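Local coordinates for protein structure-specific endonuclease subunit slx4 (Schizosaccharomyces pombe, PDB 4ZDT) that is the regulatory subunit, represented here by its C-terminal domain, of the Slx1-Slx4 structure-specific endonuclease, an enzyme that cuts branched DNA during repair and recombination, at residues T6-A11 with L48-D53; K17-N22 with Q40-R45. All coordinates share one frame; numbering follows the deposited sequence.

Contact 1 (T6-A11 with L48-D53)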
ATOM      1  N   THR B   6     -13.377 -10.409  -9.634  1.00 36.42           N
ATOM      2  CA  THR B   6     -12.074 -10.302  -8.967  1.00 36.24           C
ATOM      3  C   THR B   6     -10.896 -10.130  -9.950  1.00 35.33           C
ATOM      4  O   THR B   6      -9.870  -9.558  -9.587  1.00 34.49           O
ATOM      5  CB  THR B   6     -11.813 -11.458  -7.968  1.00 36.61           C
ATOM      6  OG1 THR B   6     -11.603 -12.672  -8.687  1.00 39.76           O
ATOM      7  CG2 THR B   6     -12.985 -11.628  -7.014  1.00 35.54           C
ATOM      8  N   GLN B   7     -11.045 -10.592 -11.193  1.00 34.87           N
ATOM      9  CA  GLN B   7     -10.004 -10.336 -12.223  1.00 34.15           C
ATOM     10  C   GLN B   7      -9.879  -8.839 -12.529  1.00 32.76           C
ATOM     11  O   GLN B   7      -8.785  -8.341 -12.754  1.00 31.94           O
ATOM     12  CB  GLN B   7     -10.275 -11.102 -13.526  1.00 34.96           C
ATOM     13  CG  GLN B   7     -10.415 -12.620 -13.387  0.80 36.58           C
ATOM     14  CD  GLN B   7     -11.060 -13.274 -14.624  0.50 38.53           C
ATOM     15  OE1 GLN B   7     -11.174 -12.659 -15.696  1.00 40.55           O
ATOM     16  NE2 GLN B   7     -11.472 -14.529 -14.476  0.30 38.57           N
ATOM     17  N   THR B   8     -11.011  -8.114 -12.558  1.00 31.42           N
ATOM     18  CA  THR B   8     -10.933  -6.666 -12.752  1.00 30.60           C
ATOM     19  C   THR B   8     -10.419  -5.955 -11.488  1.00 28.86           C
ATOM     20  O   THR B   8      -9.637  -4.991 -11.563  1.00 28.50           O
ATOM     21  CB  THR B   8     -12.278  -6.044 -13.195  1.00 30.50           C
ATOM     22  OG1 THR B   8     -12.755  -6.731 -14.358  1.00 34.02           O
ATOM     23  CG2 THR B   8     -12.042  -4.628 -13.589  1.00 32.33           C
ATOM     24  N   HIS B   9     -10.814  -6.460 -10.324  1.00 27.28           N
ATOM     25  CA  HIS B   9     -10.321  -5.925  -9.059  1.00 26.59           C
ATOM     26  C   HIS B   9      -8.801  -6.107  -8.932  1.00 26.31           C
ATOM     27  O   HIS B   9      -8.117  -5.289  -8.317  1.00 25.94           O
ATOM     28  CB  HIS B   9     -11.032  -6.594  -7.881  1.00 26.92           C
ATOM     29  CG  HIS B   9     -12.401  -6.052  -7.615  1.00 27.10           C
ATOM     30  ND1 HIS B   9     -13.274  -6.640  -6.725  1.00 28.32           N
ATOM     31  CD2 HIS B   9     -13.049  -4.977  -8.122  1.00 26.91           C
ATOM     32  CE1 HIS B   9     -14.401  -5.950  -6.696  1.00 26.03           C
ATOM     33  NE2 HIS B   9     -14.289  -4.936  -7.535  1.00 28.85           N
ATOM     34  N   ARG B  10      -8.287  -7.184  -9.519  1.00 26.01           N
ATOM     35  CA  ARG B  10      -6.863  -7.498  -9.481  1.00 27.03           C
ATOM     36  C   ARG B  10      -6.064  -6.510 -10.336  1.00 26.22           C
ATOM     37  O   ARG B  10      -4.991  -6.061  -9.934  1.00 26.18           O
ATOM     38  CB  ARG B  10      -6.628  -8.944  -9.942  1.00 26.92           C
ATOM     39  CG  ARG B  10      -5.179  -9.441  -9.781  1.00 31.35           C
ATOM     40  CD  ARG B  10      -5.057 -10.891 -10.260  1.00 36.65           C
ATOM     41  NE  ARG B  10      -3.754 -11.494  -9.973  1.00 41.71           N
ATOM     42  CZ  ARG B  10      -2.629 -11.238 -10.641  1.00 44.69           C
ATOM     43  NH1 ARG B  10      -2.607 -10.355 -11.636  1.00 46.43           N
ATOM     44  NH2 ARG B  10      -1.512 -11.862 -10.303  1.00 46.51           N
ATOM     45  N   ALA B  11      -6.618  -6.163 -11.505  1.00 25.66           N
ATOM     46  CA  ALA B  11      -6.040  -5.160 -12.384  1.00 25.15           C
ATOM     47  C   ALA B  11      -5.902  -3.790 -11.711  1.00 24.93           C
ATOM     48  O   ALA B  11      -4.888  -3.106 -11.914  1.00 23.97           O
ATOM     49  CB  ALA B  11      -6.850  -5.043 -13.683  1.00 25.78           C
ATOM     50  N   LEU B  48      -6.098   2.079 -17.728  1.00 31.81           N
ATOM     51  CA  LEU B  48      -7.083   1.220 -17.042  1.00 29.75           C
ATOM     52  C   LEU B  48      -8.447   1.888 -16.907  1.00 28.59           C
ATOM     53  O   LEU B  48      -8.624   2.780 -16.077  1.00 28.77           O
ATOM     54  CB  LEU B  48      -6.586   0.758 -15.655  1.00 29.49           C
ATOM     55  CG  LEU B  48      -7.510  -0.281 -14.972  1.00 28.01           C
ATOM     56  CD1 LEU B  48      -7.372  -1.622 -15.643  1.00 27.70           C
ATOM     57  CD2 LEU B  48      -7.232  -0.430 -13.486  1.00 25.83           C
ATOM     58  N   ASN B  49      -9.413   1.438 -17.713  1.00 27.56           N
ATOM     59  CA  ASN B  49     -10.794   1.981 -17.659  1.00 26.65           C
ATOM     60  C   ASN B  49     -11.682   1.124 -16.771  1.00 26.19           C
ATOM     61  O   ASN B  49     -11.974  -0.029 -17.120  1.00 25.86           O
ATOM     62  CB  ASN B  49     -11.431   2.038 -19.056  1.00 26.19           C
ATOM     63  CG  ASN B  49     -10.546   2.733 -20.083  1.00 27.37           C
ATOM     64  OD1 ASN B  49     -10.231   2.164 -21.151  1.00 28.62           O
ATOM     65  ND2 ASN B  49     -10.165   3.957 -19.783  1.00 25.51           N
ATOM     66  N   VAL B  50     -12.116   1.699 -15.649  1.00 25.51           N
ATOM     67  CA  VAL B  50     -13.031   1.043 -14.714  1.00 25.52           C
ATOM     68  C   VAL B  50     -14.088   2.020 -14.223  1.00 25.86           C
ATOM     69  O   VAL B  50     -13.861   3.240 -14.188  1.00 26.24           O
ATOM     70  CB  VAL B  50     -12.293   0.429 -13.506  1.00 25.16           C
ATOM     71  CG1 VAL B  50     -11.356  -0.680 -13.973  1.00 23.85           C
ATOM     72  CG2 VAL B  50     -11.509   1.513 -12.726  1.00 24.65           C
ATOM     73  N   SER B  51     -15.229   1.470 -13.826  1.00 25.93           N
ATOM     74  CA  SER B  51     -16.365   2.246 -13.356  1.00 26.26           C
ATOM     75  C   SER B  51     -16.167   2.664 -11.917  1.00 26.51           C
ATOM     76  O   SER B  51     -15.358   2.075 -11.195  1.00 26.54           O
ATOM     77  CB  SER B  51     -17.634   1.383 -13.445  1.00 25.93           C
ATOM     78  OG  SER B  51     -17.510   0.253 -12.578  1.00 26.30           O
ATOM     79  N   LEU B  52     -16.924   3.671 -11.491  1.00 27.00           N
ATOM     80  CA  LEU B  52     -16.980   4.055 -10.082  1.00 27.55           C
ATOM     81  C   LEU B  52     -17.490   2.938  -9.178  1.00 27.43           C
ATOM     82  O   LEU B  52     -17.014   2.796  -8.049  1.00 26.88           O
ATOM     83  CB  LEU B  52     -17.817   5.331  -9.892  1.00 28.19           C
ATOM     84  CG  LEU B  52     -17.220   6.629 -10.451  1.00 30.24           C
ATOM     85  CD1 LEU B  52     -18.099   7.833 -10.058  1.00 32.60           C
ATOM     86  CD2 LEU B  52     -15.785   6.827  -9.964  1.00 31.16           C
ATOM     87  N   ASP B  53     -18.439   2.130  -9.668  1.00 26.98           N
ATOM     88  CA  ASP B  53     -18.903   0.966  -8.900  1.00 26.61           C
ATOM     89  C   ASP B  53     -17.793  -0.055  -8.659  1.00 26.48           C
ATOM     90  O   ASP B  53     -17.669  -0.607  -7.556  1.00 26.10           O
ATOM     91  CB  ASP B  53     -20.095   0.275  -9.580  1.00 27.30           C
ATOM     92  CG  ASP B  53     -21.407   1.055  -9.423  1.00 28.99           C
ATOM     93  OD1 ASP B  53     -21.467   1.998  -8.609  1.00 30.21           O
ATOM     94  OD2 ASP B  53     -22.378   0.721 -10.124  1.00 29.10           O
TER
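Ala11 and Leu48 make the first of two apolar touches between helix 3-18 and the loop that leads into helix 52-62. Leu48 straddles the alanine with its two methyls. Leu48 CD1 meets the side chain, 4.0 Å from Ala11 CB. Leu48 CD2 lies against the backbone, 3.9 Å from Ala11 O. CG of Leu48 is anti to the backbone N (chi1 -173°), which carries both methyls to Ala11. Leu48 also packs on Ile12 and Val15 of helix 3-18.

One turn earlier, Thr8 meets Val50. Thr8 CG2 is 4.0 Å from Val50 CG1, and the two side chains run past each other, pointing opposite ways. Thr8 sends the methyl, not the hydroxyl, to the valine. Val50 also packs on Leu43 and Ile55, and Thr8 also touches Leu54.

Polar bonds lie around these touches: His9 NE2 bonds to Ser57 OG of helix 52-62, and Ser51 is the N-cap of that helix, its OG bonded to Leu54 N.

Between the two segments the contact is purely van der Waals, methyl on methyl and methyl on carbonyl. Such touches have little directional preference. The directional polar bonds of His9 and Ser51 are made instead to residues beyond the two segments.

Contact 2 (K17-N22 with Q40-R45)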
ATOM      1  N   LYS B  17       0.101  -0.812  -7.563  1.00 22.99           N
ATOM      2  CA  LYS B  17       1.368  -1.356  -7.109  1.00 24.00           C
ATOM      3  C   LYS B  17       2.487  -1.293  -8.141  1.00 25.28           C
ATOM      4  O   LYS B  17       3.669  -1.366  -7.782  1.00 24.75           O
ATOM      5  CB  LYS B  17       1.191  -2.806  -6.636  1.00 24.04           C
ATOM      6  CG  LYS B  17       0.333  -2.921  -5.372  1.00 23.51           C
ATOM      7  CD  LYS B  17       0.335  -4.329  -4.801  1.00 25.06           C
ATOM      8  CE  LYS B  17      -0.450  -5.313  -5.659  1.00 25.09           C
ATOM      9  NZ  LYS B  17      -0.473  -6.668  -4.989  1.00 23.37           N
ATOM     10  N   GLN B  18       2.123  -1.138  -9.409  1.00 25.71           N
ATOM     11  CA  GLN B  18       3.129  -1.180 -10.485  1.00 27.28           C
ATOM     12  C   GLN B  18       3.424   0.156 -11.148  1.00 27.59           C
ATOM     13  O   GLN B  18       4.456   0.293 -11.805  1.00 27.88           O
ATOM     14  CB  GLN B  18       2.757  -2.221 -11.526  1.00 26.53           C
ATOM     15  CG  GLN B  18       2.846  -3.640 -10.991  1.00 29.01           C
ATOM     16  CD  GLN B  18       2.602  -4.690 -12.051  1.00 31.57           C
ATOM     17  OE1 GLN B  18       1.916  -4.444 -13.054  1.00 34.07           O
ATOM     18  NE2 GLN B  18       3.127  -5.885 -11.819  1.00 31.40           N
ATOM     19  N   ALA B  19       2.529   1.130 -10.984  1.00 27.41           N
ATOM     20  CA  ALA B  19       2.735   2.471 -11.522  1.00 28.24           C
ATOM     21  C   ALA B  19       4.000   3.108 -10.942  1.00 29.53           C
ATOM     22  O   ALA B  19       4.285   2.943  -9.742  1.00 28.72           O
ATOM     23  CB  ALA B  19       1.541   3.348 -11.203  1.00 27.63           C
ATOM     24  N   LYS B  20       4.740   3.849 -11.775  1.00 29.71           N
ATOM     25  CA  LYS B  20       5.895   4.635 -11.286  1.00 30.87           C
ATOM     26  C   LYS B  20       5.448   5.645 -10.247  1.00 30.00           C
ATOM     27  O   LYS B  20       6.179   5.931  -9.308  1.00 30.21           O
ATOM     28  CB  LYS B  20       6.625   5.374 -12.421  1.00 31.97           C
ATOM     29  CG  LYS B  20       6.985   4.504 -13.625  1.00 35.80           C
ATOM     30  CD  LYS B  20       8.138   3.528 -13.372  1.00 42.44           C
ATOM     31  CE  LYS B  20       8.501   2.781 -14.663  1.00 44.96           C
ATOM     32  NZ  LYS B  20       9.640   1.844 -14.476  1.00 47.63           N
ATOM     33  N   ASP B  21       4.252   6.193 -10.431  1.00 28.89           N
ATOM     34  CA  ASP B  21       3.645   7.081  -9.453  1.00 28.17           C
ATOM     35  C   ASP B  21       3.051   6.256  -8.292  1.00 27.54           C
ATOM     36  O   ASP B  21       1.947   5.697  -8.403  1.00 25.77           O
ATOM     37  CB  ASP B  21       2.569   7.933 -10.118  1.00 28.10           C
ATOM     38  CG  ASP B  21       1.820   8.813  -9.137  1.00 27.02           C
ATOM     39  OD1 ASP B  21       2.190   8.914  -7.946  1.00 28.47           O
ATOM     40  OD2 ASP B  21       0.841   9.424  -9.561  1.00 27.90           O
ATOM     41  N   ASN B  22       3.805   6.178  -7.194  1.00 26.51           N
ATOM     42  CA  ASN B  22       3.425   5.338  -6.060  1.00 26.37           C
ATOM     43  C   ASN B  22       2.588   6.054  -5.007  1.00 25.93           C
ATOM     44  O   ASN B  22       2.332   5.510  -3.915  1.00 26.49           O
ATOM     45  CB  ASN B  22       4.672   4.681  -5.438  1.00 26.44           C
ATOM     46  CG  ASN B  22       5.556   5.667  -4.684  1.00 27.49           C
ATOM     47  OD1 ASN B  22       5.255   6.854  -4.584  1.00 27.17           O
ATOM     48  ND2 ASN B  22       6.663   5.163  -4.151  1.00 29.64           N
ATOM     49  N   GLN B  40     -10.340   7.351 -10.514  1.00 30.54           N
ATOM     50  CA  GLN B  40     -10.806   6.846 -11.807  1.00 29.86           C
ATOM     51  C   GLN B  40     -10.014   7.457 -12.969  1.00 30.26           C
ATOM     52  O   GLN B  40      -9.586   6.742 -13.882  1.00 29.80           O
ATOM     53  CB  GLN B  40     -12.310   7.097 -11.962  1.00 30.14           C
ATOM     54  CG  GLN B  40     -12.926   6.527 -13.242  1.00 29.10           C
ATOM     55  CD  GLN B  40     -14.415   6.809 -13.331  1.00 30.59           C
ATOM     56  OE1 GLN B  40     -14.854   7.943 -13.112  1.00 27.79           O
ATOM     57  NE2 GLN B  40     -15.206   5.775 -13.640  1.00 28.88           N
ATOM     58  N   LEU B  41      -9.802   8.774 -12.915  1.00 30.82           N
ATOM     59  CA  LEU B  41      -9.013   9.484 -13.937  1.00 31.64           C
ATOM     60  C   LEU B  41      -7.546   9.081 -13.894  1.00 30.81           C
ATOM     61  O   LEU B  41      -6.914   8.876 -14.944  1.00 30.73           O
ATOM     62  CB  LEU B  41      -9.168  11.006 -13.765  1.00 32.80           C
ATOM     63  CG  LEU B  41     -10.558  11.589 -14.020  1.00 36.07           C
ATOM     64  CD1 LEU B  41     -10.752  12.929 -13.271  1.00 40.14           C
ATOM     65  CD2 LEU B  41     -10.786  11.775 -15.508  1.00 39.25           C
ATOM     66  N   TRP B  42      -7.014   8.932 -12.680  1.00 29.73           N
ATOM     67  CA  TRP B  42      -5.633   8.466 -12.494  1.00 28.78           C
ATOM     68  C   TRP B  42      -5.467   7.089 -13.139  1.00 28.30           C
ATOM     69  O   TRP B  42      -4.516   6.851 -13.881  1.00 27.47           O
ATOM     70  CB  TRP B  42      -5.300   8.417 -10.994  1.00 29.41           C
ATOM     71  CG  TRP B  42      -3.859   8.059 -10.599  1.00 28.46           C
ATOM     72  CD1 TRP B  42      -2.815   8.931 -10.426  1.00 30.07           C
ATOM     73  CD2 TRP B  42      -3.353   6.759 -10.250  1.00 28.00           C
ATOM     74  NE1 TRP B  42      -1.678   8.248 -10.027  1.00 28.40           N
ATOM     75  CE2 TRP B  42      -1.982   6.918  -9.909  1.00 27.94           C
ATOM     76  CE3 TRP B  42      -3.921   5.474 -10.195  1.00 26.03           C
ATOM     77  CZ2 TRP B  42      -1.170   5.839  -9.523  1.00 27.80           C
ATOM     78  CZ3 TRP B  42      -3.107   4.395  -9.812  1.00 27.19           C
ATOM     79  CH2 TRP B  42      -1.743   4.592  -9.483  1.00 27.93           C
ATOM     80  N   LEU B  43      -6.406   6.182 -12.869  1.00 27.59           N
ATOM     81  CA  LEU B  43      -6.371   4.871 -13.506  1.00 27.66           C
ATOM     82  C   LEU B  43      -6.447   4.972 -15.028  1.00 27.78           C
ATOM     83  O   LEU B  43      -5.748   4.258 -15.734  1.00 27.22           O
ATOM     84  CB  LEU B  43      -7.495   3.962 -12.975  1.00 26.73           C
ATOM     85  CG  LEU B  43      -7.346   3.582 -11.503  1.00 26.52           C
ATOM     86  CD1 LEU B  43      -8.646   2.975 -10.967  1.00 25.90           C
ATOM     87  CD2 LEU B  43      -6.125   2.640 -11.334  1.00 23.15           C
ATOM     88  N   LYS B  44      -7.318   5.843 -15.525  1.00 29.38           N
ATOM     89  CA  LYS B  44      -7.480   5.993 -16.978  1.00 31.06           C
ATOM     90  C   LYS B  44      -6.148   6.374 -17.649  1.00 32.14           C
ATOM     91  O   LYS B  44      -5.762   5.789 -18.671  1.00 31.58           O
ATOM     92  CB  LYS B  44      -8.576   7.017 -17.273  1.00 31.17           C
ATOM     93  CG  LYS B  44      -8.909   7.185 -18.756  1.00 32.78           C
ATOM     94  CD  LYS B  44     -10.010   8.227 -18.925  1.00 34.95           C
ATOM     95  CE  LYS B  44     -10.126   8.661 -20.395  1.00 38.02           C
ATOM     96  NZ  LYS B  44     -11.292   9.579 -20.560  1.00 41.79           N
ATOM     97  N   ARG B  45      -5.437   7.329 -17.043  1.00 33.72           N
ATOM     98  CA  ARG B  45      -4.082   7.713 -17.490  1.00 35.07           C
ATOM     99  C   ARG B  45      -3.086   6.556 -17.463  1.00 35.22           C
ATOM    100  O   ARG B  45      -2.069   6.599 -18.162  1.00 35.40           O
ATOM    101  CB  ARG B  45      -3.531   8.872 -16.642  1.00 35.49           C
ATOM    102  CG  ARG B  45      -4.165  10.229 -16.940  1.00 38.97           C
ATOM    103  CD  ARG B  45      -3.421  11.386 -16.224  1.00 45.36           C
ATOM    104  NE  ARG B  45      -4.056  11.764 -14.957  1.00 49.23           N
ATOM    105  CZ  ARG B  45      -3.492  11.673 -13.750  1.00 50.28           C
ATOM    106  NH1 ARG B  45      -2.250  11.219 -13.604  1.00 50.31           N
ATOM    107  NH2 ARG B  45      -4.184  12.048 -12.679  1.00 50.99           N
TER
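The end of helix 3-18 and the turn before helix 23-29 receive the tryptophan of helix 36-45 in this small, all-helical C-terminal domain of Slx4. Trp42 carries the contact, meeting Asp21 and Ala19. Its NE1 donates to Asp21 OD2 at 2.8 Å, and the bond is almost perfectly straight, with an N-H...O angle of 179°. The carboxylate oxygen lies in the ring plane, at the edge. Seen from the aspartate, the donor comes from above the carboxylate, 54° out of its plane. Trp42 reaches this far because CG is anti to the backbone N (chi1 -175°), which extends the indole away from its helix.

The four helices joined by short connections are consistent with a helix-turn-helix-like fold, to which the Slx4 family is related. Ala19 is the first residue after helix 3-18 to leave helical geometry, and its CB touches the six-membered ring, 3.9 Å from Trp42 CH2. Asp21 also offers its backbone: Asp21 O lies in the indole plane at the ring edge, 3.3 Å from Trp42 CZ2. Val15 and Val24 pack on the same indole, and Lys46 makes a cation-pi contact with it. With an alanine here instead of the tryptophan, Asp21 OD2 would probably lose its indole donor and a gap would open beside Ala19.

The other carboxylate oxygen, Asp21 OD1, bonds to Ser23 OG, so both ends of the group are held. Arg45 NH1 is 5.4 Å from Asp21 OD2, too far for a salt bridge, though its charge may still favour the carboxylate. Lys17 serves the subunit interface instead: its NZ bonds to Glu44 O and Gln46 O of the Slx1 chain.

From the N terminus, helix 3-18 supplies the first partner of contact 1 and, at its far end, the start of contact 2. The chain then runs through helix 23-29 to helix 36-45, where contact 2 closes the shorter loop. It goes on to the loop at 48-51, where contact 1 closes the longer one. The shorter loop lies wholly within the longer, and the two do not cross. The contact centres are about 12 Å apart. Segments 40-45 and 48-53 are also joined directly, by probable hydrogen bonds from Gln40 NE2 to Val50 O and from Leu48 N to Leu43 O. Helix 3-18 and the turn after it thus meet helix 36-45 and the loop leading into helix 52-62.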